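PDB 2HFS: mevalonate kinase, putative from Leishmania major, which probably catalyses the ATP-dependent phosphorylation of (R)-mevalonate to (R)-5-phosphomevalonate, an early step of isoprenoid and sterol biosynthesis. Local coordinates for residues V60-P65 with G69-K74; F122-S127 with E137-S142; V205-K210 with T286-I291; K220-N225 with H253-Q258; V230-E235 with G246-A251. One frame throughout, in Å; residues are numbered along the deposited sequence. Where two conformers were deposited one is given.

Contacts 1 and 2 lie in the N-terminal half of the kinase, and contacts 4 and 5 lie on the opposite side of the chain's centre. Contacts 2 and 5 are buried. Contacts 1 and 4 are partly buried, and contact 3 is at the surface. Contacts 4 and 5 hold the same two helices, 216-239 and 242-258, at points about 13 Å apart between centres, with leucines doing most of the work. Contact 2 joins two helices as well, but adds a serine-serine bond. Contact 3 is a single salt bridge. Contact 1 sets an isoleucine against an ion pair that belongs to one segment.

Contact 1 of 5, residues V60-P65 with G69-K74; sequences VDDQRP and GYIAQK
Asp62 OD1 is gripped twice by Arg64 and is touched by Ile71 across the contact. Arg64 NE donates to Asp62 OD1 at 2.9 Å, almost in line (N-H...O 168°). The backbone N of Arg64 adds a weak bond. Asp62 OD2 takes Arg64 NH2 at 2.8 Å. The guanidinium thus meets the carboxylate side-on: NE and NH2 each meet a carboxylate oxygen, OD1 and OD2, on its syn lone pair. The pairing is nearly coplanar, and this should fix the rotation of both groups. The Arg64 chain bends at chi3 (-69°), which turns the guanidinium back onto the aspartate.

Ile71 lies over the Asp62 carboxylate. Its CD1 reaches within 3.4 Å of Asp62 OD1, and Ile71 CG2 is 3.7 Å from Asp62 OD2. Ile71 CG1 stands 4.0 Å from Arg64 NH2 and approaches the guanidinium obliquely. Arg64 NH2 also faces the edge of the Tyr70 ring at CE2. A water joins the two residues: it accepts from Arg64 NH1 at 2.9 Å and bonds to Tyr70 OH at 2.8 Å. Lys74 CG covers one face of the same ring. Pro108 packs on both Arg64 and Tyr70. The segments mark the turn from strand 58-62 into helix 70-88, with Gly69 at the N-cap position. This is the first corner of a beta-alpha-beta unit, whose second strand is 97-103.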
# COMPACT_ATOMS: atom_id res chain seq x y z
N VAL A 60 -14.82 -7.15 17.05
CA VAL A 60 -13.49 -7.14 16.42
C VAL A 60 -12.40 -7.52 17.38
O VAL A 60 -12.22 -6.89 18.44
CB VAL A 60 -13.13 -5.79 15.75
CG1 VAL A 60 -11.70 -5.84 15.12
CG2 VAL A 60 -14.13 -5.41 14.68
N ASP A 61 -11.64 -8.53 16.97
CA ASP A 61 -10.49 -9.02 17.71
C ASP A 61 -9.28 -8.80 16.82
O ASP A 61 -8.89 -9.65 16.02
CB ASP A 61 -10.71 -10.49 18.09
CG ASP A 61 -9.56 -11.09 18.88
OD1 ASP A 61 -8.69 -10.35 19.44
OD2 ASP A 61 -9.50 -12.34 19.01
N ASP A 62 -8.73 -7.59 16.94
CA ASP A 62 -7.69 -7.09 16.05
C ASP A 62 -6.32 -7.43 16.62
O ASP A 62 -5.84 -6.80 17.59
CB ASP A 62 -7.85 -5.57 15.86
CG ASP A 62 -7.04 -5.02 14.69
OD1 ASP A 62 -6.07 -5.69 14.25
OD2 ASP A 62 -7.30 -3.91 14.17
N GLN A 63 -5.70 -8.44 16.01
CA GLN A 63 -4.40 -8.92 16.46
C GLN A 63 -3.25 -8.72 15.48
O GLN A 63 -2.19 -9.32 15.62
CB GLN A 63 -4.49 -10.38 16.90
CG GLN A 63 -5.61 -10.64 17.86
CD GLN A 63 -5.28 -11.68 18.90
OE1 GLN A 63 -4.30 -12.42 18.77
NE2 GLN A 63 -6.11 -11.73 19.95
N ARG A 64 -3.44 -7.86 14.50
CA ARG A 64 -2.36 -7.45 13.60
C ARG A 64 -1.14 -6.90 14.36
O ARG A 64 -1.30 -6.24 15.39
CB ARG A 64 -2.86 -6.40 12.60
CG ARG A 64 -4.01 -6.84 11.76
CD ARG A 64 -4.55 -5.73 10.90
NE ARG A 64 -5.23 -4.69 11.66
CZ ARG A 64 -5.46 -3.47 11.20
NH1 ARG A 64 -5.05 -3.15 9.97
NH2 ARG A 64 -6.11 -2.58 11.95
N PRO A 65 0.07 -7.18 13.86
CA PRO A 65 1.27 -6.67 14.46
C PRO A 65 1.53 -5.20 14.08
O PRO A 65 2.59 -4.87 13.56
CB PRO A 65 2.37 -7.58 13.89
CG PRO A 65 1.87 -8.01 12.55
CD PRO A 65 0.36 -8.07 12.71
N GLY A 69 0.28 2.10 18.97
CA GLY A 69 -0.76 3.13 18.88
C GLY A 69 -1.59 3.17 17.61
O GLY A 69 -2.64 3.84 17.58
N TYR A 70 -1.13 2.48 16.57
CA TYR A 70 -1.79 2.52 15.27
C TYR A 70 -3.22 2.01 15.35
O TYR A 70 -4.13 2.65 14.83
CB TYR A 70 -1.01 1.76 14.19
CG TYR A 70 -1.78 1.69 12.86
CD1 TYR A 70 -1.53 2.61 11.85
CD2 TYR A 70 -2.76 0.70 12.63
CE1 TYR A 70 -2.24 2.57 10.64
CE2 TYR A 70 -3.48 0.66 11.41
CZ TYR A 70 -3.19 1.59 10.43
OH TYR A 70 -3.85 1.58 9.22
N ILE A 71 -3.42 0.85 15.96
CA ILE A 71 -4.76 0.26 15.97
C ILE A 71 -5.74 1.14 16.76
O ILE A 71 -6.86 1.36 16.32
CB ILE A 71 -4.75 -1.20 16.47
CG1 ILE A 71 -4.17 -2.12 15.38
CG2 ILE A 71 -6.18 -1.64 16.86
CD1 ILE A 71 -3.98 -3.55 15.81
N ALA A 72 -5.29 1.68 17.90
CA ALA A 72 -6.15 2.55 18.72
C ALA A 72 -6.54 3.81 17.95
O ALA A 72 -7.68 4.21 17.96
CB ALA A 72 -5.45 2.93 20.04
N GLN A 73 -5.57 4.38 17.25
CA GLN A 73 -5.77 5.64 16.55
C GLN A 73 -6.64 5.53 15.27
O GLN A 73 -7.20 6.53 14.81
CB GLN A 73 -4.39 6.27 16.27
CG GLN A 73 -3.80 7.15 17.41
CD GLN A 73 -4.00 6.63 18.85
OE1 GLN A 73 -5.07 6.82 19.45
NE2 GLN A 73 -2.95 6.05 19.42
N LYS A 74 -6.76 4.31 14.72
CA LYS A 74 -7.55 4.05 13.51
C LYS A 74 -8.91 3.40 13.76
O LYS A 74 -9.72 3.26 12.84
CB LYS A 74 -6.76 3.18 12.54
CG LYS A 74 -5.53 3.87 11.97
CD LYS A 74 -5.93 5.01 11.07
CE LYS A 74 -4.73 5.64 10.40
NZ LYS A 74 -4.29 4.84 9.22
O HOH W 1 -5.80 -0.45 9.15

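Contact 2 of 5, residues F122-S127 with E137-S142; sequences FSRALS and EEVNLS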
# COMPACT_ATOMS: atom_id res chain seq x y z
N PHE A 122 -11.56 -8.51 4.77
CA PHE A 122 -12.94 -8.54 5.27
C PHE A 122 -13.96 -8.89 4.18
O PHE A 122 -14.80 -9.77 4.38
CB PHE A 122 -13.25 -7.16 5.91
CG PHE A 122 -14.58 -7.10 6.64
CD1 PHE A 122 -15.08 -8.20 7.33
CD2 PHE A 122 -15.32 -5.92 6.63
CE1 PHE A 122 -16.32 -8.12 8.01
CE2 PHE A 122 -16.54 -5.82 7.30
CZ PHE A 122 -17.04 -6.92 8.00
N SER A 123 -13.88 -8.20 3.04
CA SER A 123 -14.75 -8.46 1.90
C SER A 123 -14.66 -9.91 1.44
O SER A 123 -15.68 -10.53 1.14
CB SER A 123 -14.41 -7.52 0.75
OG SER A 123 -14.72 -6.18 1.13
N ARG A 124 -13.44 -10.42 1.36
CA ARG A 124 -13.21 -11.82 1.00
C ARG A 124 -13.82 -12.79 2.01
O ARG A 124 -14.49 -13.74 1.62
CB ARG A 124 -11.70 -12.08 0.82
CG ARG A 124 -11.10 -11.46 -0.46
CD ARG A 124 -9.74 -12.05 -0.86
NE ARG A 124 -9.16 -11.40 -2.04
CZ ARG A 124 -9.57 -11.59 -3.29
NH1 ARG A 124 -10.59 -12.40 -3.57
NH2 ARG A 124 -8.96 -10.94 -4.27
N ALA A 125 -13.61 -12.54 3.30
CA ALA A 125 -14.18 -13.40 4.35
C ALA A 125 -15.70 -13.38 4.36
O ALA A 125 -16.32 -14.42 4.57
CB ALA A 125 -13.64 -13.02 5.72
N LEU A 126 -16.29 -12.20 4.16
CA LEU A 126 -17.74 -12.08 4.03
C LEU A 126 -18.22 -12.88 2.83
O LEU A 126 -19.23 -13.62 2.91
CB LEU A 126 -18.17 -10.61 3.92
CG LEU A 126 -17.99 -9.75 5.18
CD1 LEU A 126 -18.17 -8.25 4.84
CD2 LEU A 126 -18.99 -10.17 6.27
N SER A 127 -17.50 -12.75 1.70
CA SER A 127 -17.86 -13.53 0.53
C SER A 127 -17.88 -15.01 0.88
O SER A 127 -18.82 -15.72 0.51
CB SER A 127 -16.88 -13.28 -0.62
OG SER A 127 -17.27 -14.02 -1.77
N GLU A 137 -12.94 -8.17 -9.14
CA GLU A 137 -13.55 -6.87 -9.39
C GLU A 137 -14.52 -6.48 -8.27
O GLU A 137 -14.45 -5.37 -7.75
CB GLU A 137 -14.22 -6.86 -10.77
CG GLU A 137 -14.88 -5.55 -11.15
CD GLU A 137 -15.42 -5.54 -12.58
OE1 GLU A 137 -15.83 -4.44 -13.03
OE2 GLU A 137 -15.41 -6.59 -13.25
N GLU A 138 -15.40 -7.41 -7.91
CA GLU A 138 -16.40 -7.22 -6.85
C GLU A 138 -15.77 -6.98 -5.47
O GLU A 138 -16.19 -6.08 -4.71
CB GLU A 138 -17.39 -8.40 -6.84
CG GLU A 138 -18.56 -8.22 -7.81
CD GLU A 138 -19.29 -9.51 -8.20
OE1 GLU A 138 -19.02 -10.60 -7.64
OE2 GLU A 138 -20.14 -9.42 -9.12
N VAL A 139 -14.75 -7.77 -5.14
CA VAL A 139 -13.97 -7.56 -3.90
C VAL A 139 -13.33 -6.16 -3.88
O VAL A 139 -13.43 -5.44 -2.88
CB VAL A 139 -12.87 -8.65 -3.74
CG1 VAL A 139 -11.95 -8.32 -2.56
CG2 VAL A 139 -13.52 -10.01 -3.54
N ASN A 140 -12.69 -5.80 -4.99
CA ASN A 140 -12.02 -4.50 -5.14
C ASN A 140 -12.95 -3.29 -4.95
O ASN A 140 -12.59 -2.34 -4.27
CB ASN A 140 -11.27 -4.43 -6.48
CG ASN A 140 -10.23 -3.31 -6.52
OD1 ASN A 140 -9.66 -2.92 -5.49
ND2 ASN A 140 -9.97 -2.81 -7.72
N LEU A 141 -14.16 -3.38 -5.51
CA LEU A 141 -15.21 -2.40 -5.31
C LEU A 141 -15.69 -2.33 -3.87
O LEU A 141 -15.95 -1.24 -3.34
CB LEU A 141 -16.43 -2.71 -6.19
CG LEU A 141 -17.46 -1.57 -6.17
CD1 LEU A 141 -16.95 -0.45 -7.05
CD2 LEU A 141 -18.81 -2.08 -6.62
N SER A 142 -15.83 -3.49 -3.24
CA SER A 142 -16.26 -3.55 -1.86
C SER A 142 -15.19 -2.86 -1.00
O SER A 142 -15.54 -2.07 -0.11
CB SER A 142 -16.45 -5.00 -1.43
OG SER A 142 -17.00 -5.07 -0.12
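Val139 sits over one face of the Arg124 guanidinium, and the two side chains cross at about a right angle. They join helices 114-130 and 136-146 of the GHMP kinase N-terminal domain, which belongs to the S5 clan. The short segments approach to 9.4 Å between axes, with an angle of 126° between their directions. The Arg124 chain is extended from CG to NE and runs across the two methyls of Val139. Val139 CG1 lies 4.1 Å above the Arg124 guanidinium plane, over its centre. Val139 CG1 also touches the aliphatic start of the chain, 3.9 Å from Arg124 CG. The other methyl, Val139 CG2, is 3.8 Å from Arg124 NH1.

The polar end of Arg124 is held elsewhere: NH2 bonds to the carbonyl oxygen of Thr163 and forms a salt bridge with Asp136. Ser123 points toward the other helix and sets its CB 4.2 Å from Val139 CG1. Val85 of helix 70-88 touches both Ser123 and Ser142. Such small side chains suit the close approach of the backbones, where the CA atoms of Ser123 and Val139 are 5.9 Å apart. With OG anti to its own backbone N (chi1 -174°), Ser142 aims its hydroxyl at Ser123. Ser142 OG donates to Ser123 OG at 2.8 Å, and Ser123 OG in turn bonds to the carbonyl oxygen of Val119, its neighbour one turn back.

Contact 3 of 5, residues V205-K210 with T286-I291; sequences VNDVHK and TGRGGI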
# COMPACT_ATOMS: atom_id res chain seq x y z
N VAL A 205 -0.46 16.89 -1.25
CA VAL A 205 -0.90 16.93 -2.65
C VAL A 205 -1.31 18.35 -3.03
O VAL A 205 -1.03 18.80 -4.13
CB VAL A 205 -2.03 15.90 -2.96
CG1 VAL A 205 -2.73 16.22 -4.28
CG2 VAL A 205 -1.49 14.47 -3.01
N ASN A 206 -1.97 19.05 -2.12
CA ASN A 206 -2.37 20.44 -2.39
C ASN A 206 -1.20 21.43 -2.39
O ASN A 206 -1.17 22.37 -3.21
CB ASN A 206 -3.50 20.85 -1.47
CG ASN A 206 -4.74 20.03 -1.70
OD1 ASN A 206 -5.09 19.72 -2.85
ND2 ASN A 206 -5.43 19.66 -0.62
N ASP A 207 -0.23 21.20 -1.51
CA ASP A 207 1.05 21.92 -1.59
C ASP A 207 1.71 21.75 -2.97
O ASP A 207 2.25 22.70 -3.52
CB ASP A 207 2.03 21.47 -0.50
CG ASP A 207 1.74 22.10 0.85
OD1 ASP A 207 0.78 22.88 0.96
OD2 ASP A 207 2.41 21.84 1.86
N VAL A 208 1.66 20.54 -3.52
CA VAL A 208 2.21 20.28 -4.86
C VAL A 208 1.41 21.04 -5.93
O VAL A 208 2.00 21.62 -6.85
CB VAL A 208 2.36 18.75 -5.17
CG1 VAL A 208 2.97 18.52 -6.56
CG2 VAL A 208 3.22 18.08 -4.11
N HIS A 209 0.08 21.06 -5.80
CA HIS A 209 -0.76 21.81 -6.76
C HIS A 209 -0.40 23.28 -6.78
O HIS A 209 -0.30 23.89 -7.84
CB HIS A 209 -2.24 21.71 -6.38
CG HIS A 209 -2.93 20.47 -6.87
ND1 HIS A 209 -3.01 20.15 -8.21
CD2 HIS A 209 -3.62 19.52 -6.21
CE1 HIS A 209 -3.70 19.02 -8.35
NE2 HIS A 209 -4.08 18.62 -7.15
N LYS A 210 -0.23 23.83 -5.58
CA LYS A 210 0.17 25.22 -5.41
C LYS A 210 1.53 25.51 -6.06
O LYS A 210 1.70 26.51 -6.76
CB LYS A 210 0.17 25.57 -3.92
N THR A 286 3.12 9.39 0.23
CA THR A 286 2.86 10.81 0.49
C THR A 286 4.14 11.61 0.72
O THR A 286 4.24 12.75 0.28
CB THR A 286 1.90 10.97 1.69
OG1 THR A 286 0.63 10.42 1.35
CG2 THR A 286 1.60 12.45 2.02
N GLY A 287 5.10 11.00 1.39
CA GLY A 287 6.34 11.67 1.77
C GLY A 287 6.14 12.53 3.00
O GLY A 287 5.06 12.50 3.62
N ARG A 288 7.17 13.31 3.33
CA ARG A 288 7.19 14.20 4.51
C ARG A 288 6.90 13.39 5.78
O ARG A 288 6.20 13.85 6.69
CB ARG A 288 6.20 15.37 4.37
CG ARG A 288 6.35 16.20 3.08
CD ARG A 288 5.49 17.46 3.10
NE ARG A 288 5.85 18.40 2.04
CZ ARG A 288 5.06 19.40 1.62
NH1 ARG A 288 3.87 19.58 2.17
NH2 ARG A 288 5.47 20.21 0.65
N GLY A 289 7.43 12.17 5.82
CA GLY A 289 7.08 11.21 6.85
C GLY A 289 6.77 9.88 6.19
O GLY A 289 7.19 9.62 5.06
N GLY A 290 6.00 9.04 6.87
CA GLY A 290 5.57 7.79 6.26
C GLY A 290 6.73 6.83 6.04
O GLY A 290 7.62 6.73 6.90
N ILE A 291 6.75 6.18 4.88
CA ILE A 291 7.69 5.10 4.59
C ILE A 291 8.64 5.43 3.44
O ILE A 291 8.33 6.28 2.56
CB ILE A 291 6.97 3.74 4.26
CG1 ILE A 291 5.95 3.88 3.10
CG2 ILE A 291 6.33 3.14 5.51
CD1 ILE A 291 5.74 2.56 2.30
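Arg288 has left-handed helical backbone angles (phi 56°, psi 37°) in an irregular loop, and faces Asp207 on a regular turn of helix. Gly287 and Gly289 flank it and Gly290 follows, all with positive phi. The contact is small and rests on one salt bridge. Arg288 NH1 donates to Asp207 OD2 at 2.7 Å, with an N-H...O angle of 160°. The arginine chain is extended from CG to NE and carries the guanidinium across to the helix. OD2 lies close to the guanidinium plane, at its edge.

The carboxylate is turned well away from that plane. NH1 meets OD2 on the anti side, somewhat out of the carboxylate plane. The grip is therefore by one nitrogen on one oxygen. Arg288 NH2 is farther off, 3.7 Å from Asp207 OD2 and 3.8 Å from Asp207 CB. It has its own partner in the carbonyl oxygen of Asp260. Lys203 makes a long, weak ion pair with OD2, so Arg288 is the main charged partner of Asp207.

The sequence of the loop matches the glycine-rich motif near the C-terminal end of GHMP kinases, which in relatives lies by the active site. Here it connects strands 280-284 and 291-296, and the salt bridge ties it to helix 201-214. Val204 of that helix touches both Thr286 and Arg288.

Contact 4 of 5, residues K220-N225 with H253-Q258; sequences KRLYDN and HDLCRQ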
# COMPACT_ATOMS: atom_id res chain seq x y z
N LYS A 220 6.33 21.61 -14.87
CA LYS A 220 6.26 20.87 -16.12
C LYS A 220 7.60 20.24 -16.45
O LYS A 220 7.66 19.12 -16.96
CB LYS A 220 5.79 21.78 -17.27
CG LYS A 220 5.75 21.09 -18.64
CD LYS A 220 4.82 19.88 -18.68
CE LYS A 220 4.66 19.38 -20.12
NZ LYS A 220 4.03 18.04 -20.17
N ARG A 221 8.70 20.94 -16.14
CA ARG A 221 10.01 20.32 -16.35
C ARG A 221 10.18 19.05 -15.48
O ARG A 221 10.56 18.01 -16.00
CB ARG A 221 11.16 21.31 -16.11
CG ARG A 221 12.51 20.71 -16.46
CD ARG A 221 13.72 21.61 -16.20
NE ARG A 221 14.06 21.75 -14.79
CZ ARG A 221 14.01 22.90 -14.11
NH1 ARG A 221 14.36 22.94 -12.83
NH2 ARG A 221 13.62 24.02 -14.72
N LEU A 222 9.89 19.15 -14.19
CA LEU A 222 10.01 17.99 -13.28
C LEU A 222 9.07 16.84 -13.65
O LEU A 222 9.42 15.66 -13.52
CB LEU A 222 9.74 18.42 -11.84
CG LEU A 222 10.58 19.59 -11.34
CD1 LEU A 222 10.22 19.95 -9.88
CD2 LEU A 222 12.08 19.26 -11.50
N TYR A 223 7.86 17.20 -14.06
CA TYR A 223 6.87 16.25 -14.54
C TYR A 223 7.36 15.47 -15.76
O TYR A 223 7.19 14.25 -15.84
CB TYR A 223 5.57 16.98 -14.88
CG TYR A 223 4.51 16.06 -15.44
CD1 TYR A 223 4.41 15.83 -16.81
CD2 TYR A 223 3.64 15.39 -14.59
CE1 TYR A 223 3.45 14.96 -17.32
CE2 TYR A 223 2.67 14.52 -15.09
CZ TYR A 223 2.58 14.31 -16.45
OH TYR A 223 1.63 13.45 -16.94
N ASP A 224 7.96 16.15 -16.73
CA ASP A 224 8.40 15.43 -17.93
C ASP A 224 9.60 14.58 -17.58
O ASP A 224 9.73 13.45 -18.06
CB ASP A 224 8.75 16.37 -19.07
CG ASP A 224 7.54 17.09 -19.64
OD1 ASP A 224 6.41 16.56 -19.56
OD2 ASP A 224 7.66 18.20 -20.19
N ASN A 225 10.46 15.13 -16.73
CA ASN A 225 11.59 14.41 -16.17
C ASN A 225 11.10 13.11 -15.56
O ASN A 225 11.73 12.07 -15.72
CB ASN A 225 12.32 15.27 -15.11
CG ASN A 225 13.17 16.39 -15.75
OD1 ASN A 225 13.30 16.48 -16.97
ND2 ASN A 225 13.75 17.25 -14.91
N HIS A 253 13.35 9.44 -6.52
CA HIS A 253 13.48 10.12 -5.22
C HIS A 253 13.99 11.54 -5.42
O HIS A 253 13.48 12.50 -4.84
CB HIS A 253 14.44 9.38 -4.30
CG HIS A 253 14.56 10.00 -2.95
ND1 HIS A 253 13.60 9.84 -1.97
CD2 HIS A 253 15.51 10.82 -2.43
CE1 HIS A 253 13.96 10.51 -0.89
NE2 HIS A 253 15.12 11.10 -1.14
N ASP A 254 15.03 11.68 -6.24
CA ASP A 254 15.58 12.99 -6.52
C ASP A 254 14.49 13.97 -6.96
O ASP A 254 14.38 15.06 -6.40
CB ASP A 254 16.70 12.89 -7.55
CG ASP A 254 17.83 13.84 -7.26
OD1 ASP A 254 18.06 14.15 -6.06
OD2 ASP A 254 18.58 14.30 -8.15
N LEU A 255 13.66 13.56 -7.92
CA LEU A 255 12.53 14.40 -8.38
C LEU A 255 11.51 14.74 -7.27
O LEU A 255 10.94 15.84 -7.24
CB LEU A 255 11.82 13.72 -9.56
CG LEU A 255 12.62 13.79 -10.86
CD1 LEU A 255 12.00 12.90 -11.90
CD2 LEU A 255 12.73 15.23 -11.37
N CYS A 256 11.28 13.79 -6.37
CA CYS A 256 10.39 13.98 -5.20
C CYS A 256 10.95 15.02 -4.26
O CYS A 256 10.20 15.82 -3.72
CB CYS A 256 10.18 12.67 -4.46
SG CYS A 256 9.13 11.56 -5.42
N ARG A 257 12.27 15.02 -4.07
CA ARG A 257 12.91 16.06 -3.28
C ARG A 257 12.66 17.44 -3.91
O ARG A 257 12.48 18.41 -3.19
CB ARG A 257 14.42 15.85 -3.18
CG ARG A 257 14.88 14.58 -2.49
CD ARG A 257 16.38 14.59 -2.24
NE ARG A 257 16.77 15.68 -1.33
CZ ARG A 257 18.03 15.98 -1.03
NH1 ARG A 257 19.02 15.27 -1.55
NH2 ARG A 257 18.29 16.99 -0.20
N GLN A 258 12.61 17.50 -5.25
CA GLN A 258 12.48 18.76 -5.98
C GLN A 258 11.06 19.32 -5.98
O GLN A 258 10.86 20.49 -6.30
CB GLN A 258 13.01 18.63 -7.41
CG GLN A 258 14.47 18.20 -7.47
CD GLN A 258 15.06 18.23 -8.86
OE1 GLN A 258 15.01 19.25 -9.55
NE2 GLN A 258 15.68 17.13 -9.26
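This is an apolar helix-helix contact, partly buried, between the start of helix 216-239 and the end of helix 242-258. The short segments run nearly antiparallel, at 164°, with their axes 10.4 Å apart. Leu222 and Leu255 carry most of it. Their side chains slide past each other in opposite directions, so Leu222 reaches Gln258 and Leu255 reaches Asn225.

The branches of Leu222 divide the work. Leu222 CD2 meets Leu255 CD2 at 4.1 Å and also comes to 3.5 Å from Gln258 OE1. Leu222 CD1 turns toward the end of the other segment, 3.7 Å from the carbonyl oxygen of Gln258. With CG anti to the carbonyl carbon (chi1 -54°), the fork of Leu222 is carried to both Leu255 CD2 and Gln258.

The two helices follow each other in the chain and form an antiparallel helical hairpin. The hairpin belongs to the C-terminal domain. Helix 242-258 packs on the four-stranded antiparallel sheet, whose order 2-3-1-4 fits the ferredoxin-like fold of GHMP kinases.

Leu255 fits against the next turn of the partner helix. Leu255 CD2 lies 3.8 Å from Asn225 CB and 4.0 Å from the carbonyl oxygen of Leu222. Leu255 CD1 lies 3.8 Å from Asn225 C, the carbonyl carbon. Tyr226 and Ile229 of the same helix also touch Leu255. Gln258 is extended beyond CG and crosses Leu222 obliquely, bringing Gln258 CD within 4.1 Å of Leu222 CD2.

Contact 5 of 5, residues V230-E235 with G246-A251; sequences VSQARE and GQLMNA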
# COMPACT_ATOMS: atom_id res chain seq x y z
N VAL A 230 9.76 6.78 -15.57
CA VAL A 230 8.79 5.69 -15.49
C VAL A 230 8.80 4.84 -16.77
O VAL A 230 8.71 3.62 -16.70
CB VAL A 230 7.37 6.17 -15.06
CG1 VAL A 230 6.72 7.07 -16.11
CG2 VAL A 230 6.50 4.99 -14.71
N SER A 231 8.95 5.49 -17.92
CA SER A 231 9.09 4.81 -19.21
C SER A 231 10.23 3.82 -19.14
O SER A 231 10.12 2.64 -19.53
CB SER A 231 9.37 5.85 -20.30
OG SER A 231 9.49 5.27 -21.58
N GLN A 232 11.35 4.31 -18.62
CA GLN A 232 12.53 3.50 -18.51
C GLN A 232 12.34 2.41 -17.46
O GLN A 232 12.78 1.28 -17.66
CB GLN A 232 13.74 4.38 -18.23
CG GLN A 232 14.11 5.27 -19.42
CD GLN A 232 15.39 6.05 -19.19
OE1 GLN A 232 15.37 7.10 -18.55
NE2 GLN A 232 16.50 5.55 -19.72
N ALA A 233 11.65 2.73 -16.37
CA ALA A 233 11.36 1.75 -15.32
C ALA A 233 10.57 0.55 -15.85
O ALA A 233 10.87 -0.61 -15.54
CB ALA A 233 10.64 2.40 -14.15
N ARG A 234 9.57 0.84 -16.67
CA ARG A 234 8.80 -0.20 -17.35
C ARG A 234 9.73 -1.10 -18.18
O ARG A 234 9.63 -2.34 -18.14
CB ARG A 234 7.70 0.43 -18.20
CG ARG A 234 6.64 1.15 -17.36
CD ARG A 234 5.40 1.60 -18.14
NE ARG A 234 4.75 0.49 -18.84
CZ ARG A 234 3.76 0.63 -19.73
NH1 ARG A 234 3.29 1.84 -20.03
NH2 ARG A 234 3.23 -0.44 -20.31
N GLU A 235 10.65 -0.47 -18.91
CA GLU A 235 11.64 -1.19 -19.69
C GLU A 235 12.42 -2.13 -18.78
O GLU A 235 12.36 -3.35 -18.96
CB GLU A 235 12.61 -0.22 -20.35
CG GLU A 235 12.16 0.34 -21.67
CD GLU A 235 13.33 0.71 -22.55
OE1 GLU A 235 13.43 0.15 -23.65
OE2 GLU A 235 14.16 1.56 -22.14
N GLY A 246 16.82 0.04 -9.90
CA GLY A 246 17.26 0.72 -8.67
C GLY A 246 17.75 2.14 -8.90
O GLY A 246 17.36 3.07 -8.20
N GLN A 247 18.62 2.30 -9.90
CA GLN A 247 19.07 3.62 -10.31
C GLN A 247 17.91 4.59 -10.62
O GLN A 247 17.97 5.77 -10.27
CB GLN A 247 20.06 3.51 -11.48
CG GLN A 247 20.77 4.83 -11.82
CD GLN A 247 21.11 5.70 -10.60
OE1 GLN A 247 21.74 5.23 -9.62
NE2 GLN A 247 20.67 6.96 -10.64
N LEU A 248 16.87 4.08 -11.27
CA LEU A 248 15.68 4.85 -11.63
C LEU A 248 14.87 5.27 -10.39
O LEU A 248 14.38 6.39 -10.32
CB LEU A 248 14.79 4.07 -12.62
CG LEU A 248 15.37 3.91 -14.04
CD1 LEU A 248 14.84 2.67 -14.71
CD2 LEU A 248 15.11 5.15 -14.91
N MSE A 249 14.74 4.35 -9.44
CA MSE A 249 14.16 4.68 -8.14
C MSE A 249 14.91 5.85 -7.49
O MSE A 249 14.30 6.76 -6.96
CB MSE A 249 14.15 3.45 -7.21
CG MSE A 249 13.05 2.43 -7.54
SE MSE A 249 13.43 0.80 -6.60
CE MSE A 249 12.90 1.36 -4.80
N ASN A 250 16.23 5.82 -7.53
CA ASN A 250 17.04 6.93 -7.00
C ASN A 250 16.72 8.24 -7.71
O ASN A 250 16.60 9.31 -7.09
CB ASN A 250 18.54 6.61 -7.13
CG ASN A 250 18.99 5.56 -6.14
OD1 ASN A 250 18.30 5.30 -5.16
ND2 ASN A 250 20.15 4.96 -6.39
N ALA A 251 16.58 8.14 -9.03
CA ALA A 251 16.27 9.30 -9.85
C ALA A 251 14.90 9.84 -9.48
O ALA A 251 14.71 11.05 -9.41
CB ALA A 251 16.32 8.94 -11.33
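Leu248 is the side chain that bridges these two helices, reaching Gln232 and Ala233. Its CB points toward 230-235. The nearest CA atoms, those of Leu248 and Ala233, are 6.5 Å apart. CG is placed anti to the carbonyl carbon (chi1 -70°), and Leu248 CG lies 4.5 Å from Gln232 CB. At the fork the two methyls part. Leu248 CD1 goes to the backbone of the facing helix, 3.6 Å from Ala233 N and 3.7 Å from Ala233 CA. The methyl of Ala233 adds to this, with Ala233 CB 4.2 Å from Leu248 CD1. The short Ala233 side chain probably leaves the backbone accessible to CD1.

Helices 216-239 and 242-258 are joined by a short turn, and together they form an antiparallel hairpin in the C-terminal domain of the GHMP kinase. This contact lies near the turn. A salt bridge of Glu235 with Arg244 also spans it. Ile229 touches Leu248, and Phe25 of strand 17-25 packs on both Ala233 and Leu248, so the hairpin meets the N-terminal part of the chain here.

The other methyl, CD2, goes to Gln232. Leu248 CD2 rests 3.7 Å from Gln232 CB, and the two side chains cross at about a right angle. Gln232 runs extended beyond CG past the leucine tip, bringing Gln232 OE1 to 4.1 Å from Leu248 CD2.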